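Local coordinates for Rod shape-determining protein (MreC) (Helicobacter pylori, PDB 5LP5), which binds penicillin-binding protein 2 and probably helps organise cell-wall synthesis that keeps the bacterium rod-shaped, at residues Gly171-Phe174 with Leu178-Asp181; Gln165-Ile170 with Leu196-Asp201; Asn229-Leu232 with Leu237-His240. One frame throughout, in Å; residues are numbered along the deposited sequence.

Interaction 1 (Gly171-Phe174 with Leu178-Asp181); sequences GTNF and LVVD
Val-179 CG2 sits over one face of the flat amide of Asn-173, displaced toward the nitrogen, 3.7 Å from Asn-173 ND2. The two side chains cross at about a right angle. CG of Asn-173 stands between its own backbone N and carbonyl carbon (chi1 61°), which turns the amide back along the hairpin, where its OD1 accepts from the backbone N of Glu-177. Thr-172 OG1 bonds to the carbonyl of the same Glu-177, so both polar side chains help to tie the turn together.

The other flat groups are peptides. Gly-171 and Val-179 form an antiparallel hydrogen-bonded pair: Gly-171 N reaches Val-179 O at 2.8 Å, and Val-179 N returns a bond to Gly-171 O at 3.1 Å. Both are nearly straight at hydrogen. Leu-178 CD1 also comes within 3.5 Å of Gly-171 O. The buried beta-branched Val-179 suits a strand, while Asn-173, in the turn-side part of the hairpin, can use its amide to bond the backbone of Glu-177. The chemistry is therefore that of a hairpin: main-chain bonds set the pairing at Gly-171 and Val-179, and the polar side chains of Thr-172 and Asn-173 bond to Glu-177 on the turn side.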
ATOM      1  N   GLY C 171      20.129   0.958   8.146  1.00 25.40           N
ATOM      2  CA  GLY C 171      20.280   0.038   9.233  1.00 26.22           C
ATOM      3  C   GLY C 171      21.394  -0.926   8.881  1.00 27.37           C
ATOM      4  O   GLY C 171      22.357  -0.579   8.193  1.00 25.84           O
ATOM      5  N   THR C 172      21.245  -2.153   9.356  1.00 29.14           N
ATOM      6  CA  THR C 172      22.246  -3.179   9.181  1.00 30.37           C
ATOM      7  C   THR C 172      21.562  -4.514   9.349  1.00 32.31           C
ATOM      8  O   THR C 172      20.361  -4.564   9.565  1.00 34.03           O
ATOM      9  CB  THR C 172      23.416  -3.005  10.181  1.00 31.23           C
ATOM     10  OG1 THR C 172      24.478  -3.918   9.868  1.00 32.34           O
ATOM     11  CG2 THR C 172      22.955  -3.166  11.622  1.00 31.91           C
ATOM     12  N   ASN C 173      22.306  -5.605   9.214  1.00 34.33           N
ATOM     13  CA  ASN C 173      21.726  -6.943   9.297  1.00 35.59           C
ATOM     14  C   ASN C 173      22.667  -7.877  10.071  1.00 38.90           C
ATOM     15  O   ASN C 173      23.655  -7.429  10.681  1.00 38.54           O
ATOM     16  CB  ASN C 173      21.413  -7.468   7.905  1.00 35.03           C
ATOM     17  CG  ASN C 173      22.651  -7.596   7.027  1.00 34.97           C
ATOM     18  OD1 ASN C 173      23.785  -7.579   7.524  1.00 35.47           O
ATOM     19  ND2 ASN C 173      22.438  -7.692   5.700  1.00 32.54           N
ATOM     20  N   PHE C 174      22.365  -9.172  10.067  1.00 44.23           N
ATOM     21  CA  PHE C 174      23.126 -10.105  10.901  1.00 49.61           C
ATOM     22  C   PHE C 174      24.555 -10.347  10.408  1.00 49.77           C
ATOM     23  O   PHE C 174      25.402 -10.806  11.176  1.00 50.94           O
ATOM     24  CB  PHE C 174      22.341 -11.404  11.122  1.00 56.30           C
ATOM     25  CG  PHE C 174      21.173 -11.243  12.076  1.00 66.21           C
ATOM     26  CD1 PHE C 174      21.365 -11.305  13.468  1.00 70.32           C
ATOM     27  CD2 PHE C 174      19.879 -11.007  11.592  1.00 71.03           C
ATOM     28  CE1 PHE C 174      20.294 -11.162  14.343  1.00 73.96           C
ATOM     29  CE2 PHE C 174      18.810 -10.859  12.468  1.00 74.85           C
ATOM     30  CZ  PHE C 174      19.017 -10.945  13.844  1.00 76.36           C
ATOM     31  N   LEU C 178      25.894  -2.915   5.522  1.00 30.05           N
ATOM     32  CA  LEU C 178      25.116  -1.693   5.564  1.00 27.45           C
ATOM     33  C   LEU C 178      23.889  -1.844   4.690  1.00 26.42           C
ATOM     34  O   LEU C 178      24.000  -2.202   3.549  1.00 27.18           O
ATOM     35  CB  LEU C 178      25.973  -0.496   5.110  1.00 26.48           C
ATOM     36  CG  LEU C 178      25.371   0.851   5.474  1.00 25.80           C
ATOM     37  CD1 LEU C 178      25.273   0.958   6.981  1.00 25.98           C
ATOM     38  CD2 LEU C 178      26.231   1.981   4.957  1.00 26.23           C
ATOM     39  N   VAL C 179      22.718  -1.555   5.229  1.00 25.97           N
ATOM     40  CA  VAL C 179      21.463  -1.788   4.507  1.00 25.88           C
ATOM     41  C   VAL C 179      20.619  -0.533   4.469  1.00 25.96           C
ATOM     42  O   VAL C 179      20.601   0.227   5.436  1.00 25.72           O
ATOM     43  CB  VAL C 179      20.658  -2.893   5.207  1.00 25.90           C
ATOM     44  CG1 VAL C 179      19.273  -3.024   4.582  1.00 25.40           C
ATOM     45  CG2 VAL C 179      21.444  -4.213   5.216  1.00 26.68           C
ATOM     46  N   VAL C 180      19.948  -0.297   3.345  1.00 26.31           N
ATOM     47  CA  VAL C 180      18.873   0.695   3.314  1.00 26.93           C
ATOM     48  C   VAL C 180      17.547  -0.038   3.447  1.00 28.46           C
ATOM     49  O   VAL C 180      17.206  -0.906   2.645  1.00 28.44           O
ATOM     50  CB  VAL C 180      18.857   1.526   2.018  1.00 26.62           C
ATOM     51  CG1 VAL C 180      17.725   2.529   2.049  1.00 25.97           C
ATOM     52  CG2 VAL C 180      20.188   2.228   1.804  1.00 26.89           C
ATOM     53  N   ASP C 181      16.798   0.335   4.459  1.00 30.77           N
ATOM     54  CA  ASP C 181      15.548  -0.324   4.800  1.00 33.42           C
ATOM     55  C   ASP C 181      14.358   0.576   4.484  1.00 31.66           C
ATOM     56  O   ASP C 181      14.516   1.788   4.298  1.00 33.11           O
ATOM     57  CB  ASP C 181      15.570  -0.655   6.301  1.00 37.06           C
ATOM     58  CG  ASP C 181      15.809  -2.114   6.569  1.00 39.90           C
ATOM     59  OD1 ASP C 181      15.158  -2.918   5.859  1.00 44.31           O
ATOM     60  OD2 ASP C 181      16.625  -2.442   7.476  1.00 41.72           O
TER

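Interaction 2 (Gln165-Ile170 with Leu196-Asp201); sequences QVLGFI and LTSGLD
Leu-167 and Leu-200 cross at about a right angle, with CD1 of Leu-200 set against both methyls of Leu-167. The approach is 3.8 Å from Leu-200 CD1 to Leu-167 CD2 and 4.0 Å to Leu-167 CD1. Ser-198 supplies the third surface, its CB lying 3.8 Å from Leu-167 CD2. This small cluster is the tight part. Around it the contact is slight: the closest CA atoms, those of Leu-167 and Ser-198, are 7.4 Å apart. Leu-200 stays largely exposed on the outer side, where Gln-131 of the partner chain, penicillin-binding protein 2, packs on both leucines.

Ser-198 fits because its two ends do different work. Its CB is apolar enough to meet leucine, while OG, held between backbone N and carbonyl carbon (chi1 84°), accepts from Leu-200 N at 3.0 Å and bonds to Ser-158 OG. The OG–N bond makes an ST turn that brings Leu-200 round toward Leu-167. Strand 158-161 runs between the segments, pairing through Val-159 with Gly-168 and through Met-160 with Leu-196. The leucines thus reach across an intervening strand at the closure of a six-stranded antiparallel barrel, part of the MreC barrel core.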
ATOM      1  N   GLN C 165      15.713   9.959  -6.227  1.00 32.41           N
ATOM      2  CA  GLN C 165      15.864  10.198  -4.792  1.00 28.63           C
ATOM      3  C   GLN C 165      14.907   9.348  -3.968  1.00 27.27           C
ATOM      4  O   GLN C 165      14.182   9.863  -3.128  1.00 28.06           O
ATOM      5  CB  GLN C 165      15.721  11.702  -4.495  1.00 27.20           C
ATOM      6  CG  GLN C 165      16.606  12.551  -5.396  1.00 26.47           C
ATOM      7  CD  GLN C 165      16.648  14.027  -5.042  1.00 25.82           C
ATOM      8  OE1 GLN C 165      15.623  14.643  -4.800  1.00 25.03           O
ATOM      9  NE2 GLN C 165      17.848  14.613  -5.073  1.00 24.66           N
ATOM     10  N   VAL C 166      14.910   8.045  -4.226  1.00 26.17           N
ATOM     11  CA  VAL C 166      14.085   7.097  -3.497  1.00 25.67           C
ATOM     12  C   VAL C 166      14.571   7.016  -2.035  1.00 26.22           C
ATOM     13  O   VAL C 166      15.761   6.832  -1.766  1.00 25.84           O
ATOM     14  CB  VAL C 166      14.158   5.713  -4.137  1.00 25.36           C
ATOM     15  CG1 VAL C 166      13.526   4.666  -3.247  1.00 26.52           C
ATOM     16  CG2 VAL C 166      13.485   5.718  -5.489  1.00 25.80           C
ATOM     17  N   LEU C 167      13.637   7.149  -1.089  1.00 26.66           N
ATOM     18  CA  LEU C 167      13.972   7.330   0.322  1.00 26.20           C
ATOM     19  C   LEU C 167      13.990   6.017   1.087  1.00 26.09           C
ATOM     20  O   LEU C 167      13.220   5.105   0.793  1.00 26.43           O
ATOM     21  CB  LEU C 167      12.955   8.266   0.965  1.00 27.74           C
ATOM     22  CG  LEU C 167      13.065   9.747   0.515  1.00 28.86           C
ATOM     23  CD1 LEU C 167      11.892  10.588   1.015  1.00 28.88           C
ATOM     24  CD2 LEU C 167      14.431  10.365   0.914  1.00 29.00           C
ATOM     25  N   GLY C 168      14.887   5.921   2.054  1.00 25.81           N
ATOM     26  CA  GLY C 168      14.931   4.790   2.967  1.00 25.67           C
ATOM     27  C   GLY C 168      15.660   5.194   4.242  1.00 25.42           C
ATOM     28  O   GLY C 168      16.030   6.365   4.409  1.00 24.85           O
ATOM     29  N   PHE C 169      15.857   4.232   5.144  1.00 25.19           N
ATOM     30  CA  PHE C 169      16.641   4.481   6.362  1.00 25.24           C
ATOM     31  C   PHE C 169      17.746   3.476   6.544  1.00 25.08           C
ATOM     32  O   PHE C 169      17.568   2.284   6.268  1.00 25.38           O
ATOM     33  CB  PHE C 169      15.764   4.464   7.609  1.00 25.77           C
ATOM     34  CG  PHE C 169      14.760   5.578   7.665  1.00 26.02           C
ATOM     35  CD1 PHE C 169      15.142   6.845   8.090  1.00 25.06           C
ATOM     36  CD2 PHE C 169      13.434   5.358   7.316  1.00 26.15           C
ATOM     37  CE1 PHE C 169      14.224   7.868   8.157  1.00 24.73           C
ATOM     38  CE2 PHE C 169      12.522   6.385   7.371  1.00 26.20           C
ATOM     39  CZ  PHE C 169      12.918   7.640   7.801  1.00 25.48           C
ATOM     40  N   ILE C 170      18.890   3.965   6.993  1.00 25.37           N
ATOM     41  CA  ILE C 170      20.058   3.119   7.109  1.00 26.60           C
ATOM     42  C   ILE C 170      19.885   2.238   8.339  1.00 26.23           C
ATOM     43  O   ILE C 170      19.532   2.688   9.412  1.00 27.10           O
ATOM     44  CB  ILE C 170      21.360   3.951   7.210  1.00 27.78           C
ATOM     45  CG1 ILE C 170      21.811   4.468   5.833  1.00 28.09           C
ATOM     46  CG2 ILE C 170      22.479   3.185   7.885  1.00 27.89           C
ATOM     47  CD1 ILE C 170      22.453   3.444   4.924  1.00 28.66           C
ATOM     48  N   LEU C 196      22.899   8.453  -1.338  1.00 21.16           N
ATOM     49  CA  LEU C 196      23.360   9.699  -0.713  1.00 21.16           C
ATOM     50  C   LEU C 196      22.522  10.016   0.516  1.00 20.89           C
ATOM     51  O   LEU C 196      21.366   9.607   0.594  1.00 20.88           O
ATOM     52  CB  LEU C 196      23.205  10.870  -1.670  1.00 21.88           C
ATOM     53  CG  LEU C 196      23.878  10.696  -3.014  1.00 22.49           C
ATOM     54  CD1 LEU C 196      23.395  11.706  -4.063  1.00 23.42           C
ATOM     55  CD2 LEU C 196      25.388  10.724  -2.809  1.00 22.53           C
ATOM     56  N   THR C 197      23.082  10.780   1.452  1.00 20.87           N
ATOM     57  CA  THR C 197      22.286  11.232   2.575  1.00 20.93           C
ATOM     58  C   THR C 197      21.150  12.117   2.052  1.00 21.55           C
ATOM     59  O   THR C 197      21.352  12.934   1.153  1.00 22.05           O
ATOM     60  CB  THR C 197      23.135  12.021   3.578  1.00 21.07           C
ATOM     61  OG1 THR C 197      23.694  13.167   2.936  1.00 21.58           O
ATOM     62  CG2 THR C 197      24.247  11.189   4.123  1.00 20.67           C
ATOM     63  N   SER C 198      19.963  11.956   2.607  1.00 21.77           N
ATOM     64  CA  SER C 198      18.773  12.675   2.105  1.00 23.74           C
ATOM     65  C   SER C 198      18.724  14.092   2.651  1.00 24.67           C
ATOM     66  O   SER C 198      18.136  14.979   2.060  1.00 24.21           O
ATOM     67  CB  SER C 198      17.488  11.968   2.530  1.00 24.03           C
ATOM     68  OG  SER C 198      17.114  12.373   3.831  1.00 25.20           O
ATOM     69  N   GLY C 199      19.331  14.296   3.803  1.00 25.84           N
ATOM     70  CA  GLY C 199      19.347  15.623   4.411  1.00 27.63           C
ATOM     71  C   GLY C 199      17.991  16.012   4.990  1.00 28.80           C
ATOM     72  O   GLY C 199      17.695  17.178   5.173  1.00 30.54           O
ATOM     73  N   LEU C 200      17.149  15.026   5.260  1.00 29.09           N
ATOM     74  CA  LEU C 200      15.826  15.271   5.841  1.00 30.13           C
ATOM     75  C   LEU C 200      15.749  14.978   7.339  1.00 29.91           C
ATOM     76  O   LEU C 200      14.736  15.281   7.985  1.00 30.72           O
ATOM     77  CB  LEU C 200      14.808  14.375   5.142  1.00 30.53           C
ATOM     78  CG  LEU C 200      14.604  14.631   3.646  1.00 30.63           C
ATOM     79  CD1 LEU C 200      13.882  13.460   2.991  1.00 29.91           C
ATOM     80  CD2 LEU C 200      13.849  15.932   3.444  1.00 31.89           C
ATOM     81  N   ASP C 201      16.800  14.370   7.880  1.00 28.43           N
ATOM     82  CA  ASP C 201      16.774  13.858   9.251  1.00 28.05           C
ATOM     83  C   ASP C 201      17.346  14.830  10.285  1.00 28.25           C
ATOM     84  O   ASP C 201      17.219  14.576  11.488  1.00 28.54           O
ATOM     85  CB  ASP C 201      17.495  12.496   9.330  1.00 26.78           C
ATOM     86  CG  ASP C 201      18.892  12.522   8.731  1.00 25.47           C
ATOM     87  OD1 ASP C 201      19.391  13.577   8.310  1.00 25.41           O
ATOM     88  OD2 ASP C 201      19.509  11.458   8.661  1.00 23.75           O
TER

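Interaction 3 (Asn229-Leu232 with Leu237-His240)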
ATOM      1  N   ASN C 229      30.621  -0.682  -1.387  1.00 27.64           N
ATOM      2  CA  ASN C 229      31.397   0.548  -1.407  1.00 28.01           C
ATOM      3  C   ASN C 229      30.990   1.539  -0.317  1.00 26.84           C
ATOM      4  O   ASN C 229      31.206   2.752  -0.477  1.00 26.86           O
ATOM      5  CB  ASN C 229      31.263   1.251  -2.749  1.00 29.55           C
ATOM      6  CG  ASN C 229      32.000   0.552  -3.834  1.00 32.53           C
ATOM      7  OD1 ASN C 229      33.213   0.373  -3.726  1.00 35.53           O
ATOM      8  ND2 ASN C 229      31.284   0.133  -4.891  1.00 33.72           N
ATOM      9  N   ALA C 230      30.402   1.046   0.775  1.00 25.70           N
ATOM     10  CA  ALA C 230      30.114   1.904   1.911  1.00 25.01           C
ATOM     11  C   ALA C 230      31.210   1.709   2.929  1.00 24.87           C
ATOM     12  O   ALA C 230      31.888   0.673   2.920  1.00 25.39           O
ATOM     13  CB  ALA C 230      28.772   1.569   2.524  1.00 24.74           C
ATOM     14  N   PHE C 231      31.384   2.693   3.805  1.00 23.71           N
ATOM     15  CA  PHE C 231      32.346   2.555   4.878  1.00 23.88           C
ATOM     16  C   PHE C 231      31.907   1.484   5.853  1.00 24.15           C
ATOM     17  O   PHE C 231      30.796   1.532   6.368  1.00 23.08           O
ATOM     18  CB  PHE C 231      32.517   3.868   5.657  1.00 23.36           C
ATOM     19  CG  PHE C 231      33.332   3.699   6.902  1.00 23.61           C
ATOM     20  CD1 PHE C 231      34.708   3.582   6.825  1.00 24.78           C
ATOM     21  CD2 PHE C 231      32.721   3.584   8.145  1.00 23.42           C
ATOM     22  CE1 PHE C 231      35.464   3.371   7.964  1.00 25.75           C
ATOM     23  CE2 PHE C 231      33.459   3.362   9.273  1.00 24.47           C
ATOM     24  CZ  PHE C 231      34.834   3.289   9.194  1.00 25.81           C
ATOM     25  N   LEU C 232      32.783   0.516   6.100  1.00 26.57           N
ATOM     26  CA  LEU C 232      32.627  -0.416   7.239  1.00 27.93           C
ATOM     27  C   LEU C 232      33.867  -0.475   8.143  1.00 29.75           C
ATOM     28  O   LEU C 232      33.894   0.141   9.188  1.00 30.60           O
ATOM     29  CB  LEU C 232      32.255  -1.861   6.776  1.00 28.42           C
ATOM     30  CG  LEU C 232      30.842  -2.082   6.239  1.00 27.78           C
ATOM     31  CD1 LEU C 232      30.657  -3.490   5.716  1.00 29.24           C
ATOM     32  CD2 LEU C 232      29.812  -1.782   7.322  1.00 27.62           C
ATOM     33  N   LEU C 237      39.555   5.909   6.893  1.00 32.37           N
ATOM     34  CA  LEU C 237      38.478   6.878   7.106  1.00 30.39           C
ATOM     35  C   LEU C 237      38.125   7.131   8.564  1.00 28.50           C
ATOM     36  O   LEU C 237      37.138   7.814   8.831  1.00 27.68           O
ATOM     37  CB  LEU C 237      37.211   6.438   6.347  1.00 30.69           C
ATOM     38  CG  LEU C 237      37.113   6.924   4.888  1.00 31.68           C
ATOM     39  CD1 LEU C 237      38.144   6.269   3.993  1.00 33.26           C
ATOM     40  CD2 LEU C 237      35.714   6.690   4.336  1.00 31.34           C
ATOM     41  N   LEU C 238      38.873   6.558   9.506  1.00 28.13           N
ATOM     42  CA  LEU C 238      38.646   6.867  10.906  1.00 27.83           C
ATOM     43  C   LEU C 238      39.539   8.020  11.339  1.00 30.63           C
ATOM     44  O   LEU C 238      39.386   8.572  12.426  1.00 28.89           O
ATOM     45  CB  LEU C 238      38.756   5.613  11.769  1.00 28.51           C
ATOM     46  CG  LEU C 238      37.471   4.761  11.763  1.00 27.58           C
ATOM     47  CD1 LEU C 238      37.621   3.468  12.556  1.00 28.49           C
ATOM     48  CD2 LEU C 238      36.259   5.521  12.294  1.00 26.61           C
ATOM     49  N   ARG C 239      40.462   8.413  10.464  1.00 35.83           N
ATOM     50  CA  ARG C 239      41.166   9.686  10.629  1.00 40.85           C
ATOM     51  C   ARG C 239      40.611  10.708   9.650  1.00 38.79           C
ATOM     52  O   ARG C 239      39.987  10.354   8.655  1.00 35.50           O
ATOM     53  CB  ARG C 239      42.673   9.504  10.481  1.00 48.76           C
ATOM     54  CG  ARG C 239      43.253   8.730  11.671  1.00 57.36           C
ATOM     55  CD  ARG C 239      44.760   8.591  11.664  1.00 67.46           C
ATOM     56  NE  ARG C 239      45.305   8.194  10.353  1.00 76.39           N
ATOM     57  CZ  ARG C 239      45.495   6.943   9.924  1.00 75.26           C
ATOM     58  NH1 ARG C 239      45.166   5.897  10.671  1.00 69.97           N
ATOM     59  NH2 ARG C 239      46.015   6.745   8.719  1.00 80.93           N
ATOM     60  N   HIS C 240      40.828  11.983   9.963  1.00 38.26           N
ATOM     61  CA  HIS C 240      40.310  13.112   9.179  1.00 36.72           C
ATOM     62  C   HIS C 240      38.786  13.210   9.222  1.00 33.84           C
ATOM     63  O   HIS C 240      38.150  13.337   8.174  1.00 31.36           O
ATOM     64  CB  HIS C 240      40.792  13.050   7.729  1.00 37.14           C
ATOM     65  CG  HIS C 240      42.280  13.121   7.578  1.00 39.48           C
ATOM     66  ND1 HIS C 240      43.029  14.189   8.038  1.00 40.50           N
ATOM     67  CD2 HIS C 240      43.157  12.271   6.987  1.00 40.26           C
ATOM     68  CE1 HIS C 240      44.305  13.978   7.763  1.00 41.01           C
ATOM     69  NE2 HIS C 240      44.410  12.826   7.125  1.00 41.21           N
TER
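Phe-231 overlaps Leu-237 with its CD1 and CE1 atoms, CD1 standing 3.8 Å from Leu-237 CB and CE1 3.9 Å from the same atom. The two side chains run past each other in opposite directions, so the ring overlaps the root of the leucine first, and farther along CD2 of Leu-237 also meets CD1 of Phe-231, at 4.1 Å. The far end of the ring belongs to Leu-238, whose side chain crosses it at about a right angle: Phe-231 CZ is 4.0 Å from Leu-238 CG and 4.1 Å from Leu-238 CD2. Both leucines approach the ring obliquely.

The first torsion of Phe-231 (chi1 171°) places CG opposite the backbone N, and the ring extends away from its own chain and bridges to the second segment, whose backbone stays distant, 7.8 Å between the CA atoms of Phe-231 and Leu-237. Phenylalanine suits the place because its ring is long enough to span this interval and offers contacts to two successive leucines. Gln-133 also touches Phe-231 and Leu-237. Two carbonyls of the segments have polar partners outside the contact: Phe-231 O accepts from Asn-150 ND2, and Leu-237 O bonds to Ser-130 OG. Leu-238 packs in addition on Leu-167 of the second subunit, another copy of this protein.

The segments lie in the connection from strand 223-228 of one barrel to strand 241-246 of the other. Their contact is wholly apolar, consistent with burial of the ring helping to hold the two ends of the connection together, while the hydrogen bonds named join its backbone carbonyls to side chains outside the two segments.

Overall arrangement
Interactions 1 and 2 share strand 166-172, and their centres lie about 14 Å apart; a probable hydrogen bond from Asp-181 N to Phe-169 O continues the pairing between them. Interaction 3 follows in series, in the connection between the two barrels, and touches interaction 1 where Leu-178 packs on Ala-230. It lies across the chain's centre from interaction 2. Interaction 3 is buried; interactions 1 and 2 are partly buried, interaction 2 with Leu-200 on its exposed side. The chemistry follows position: backbone bonding between neighbouring strands in the hairpin, a small aliphatic patch that forms part of the surface meeting penicillin-binding protein 2, and aromatic–aliphatic packing between irregular segments.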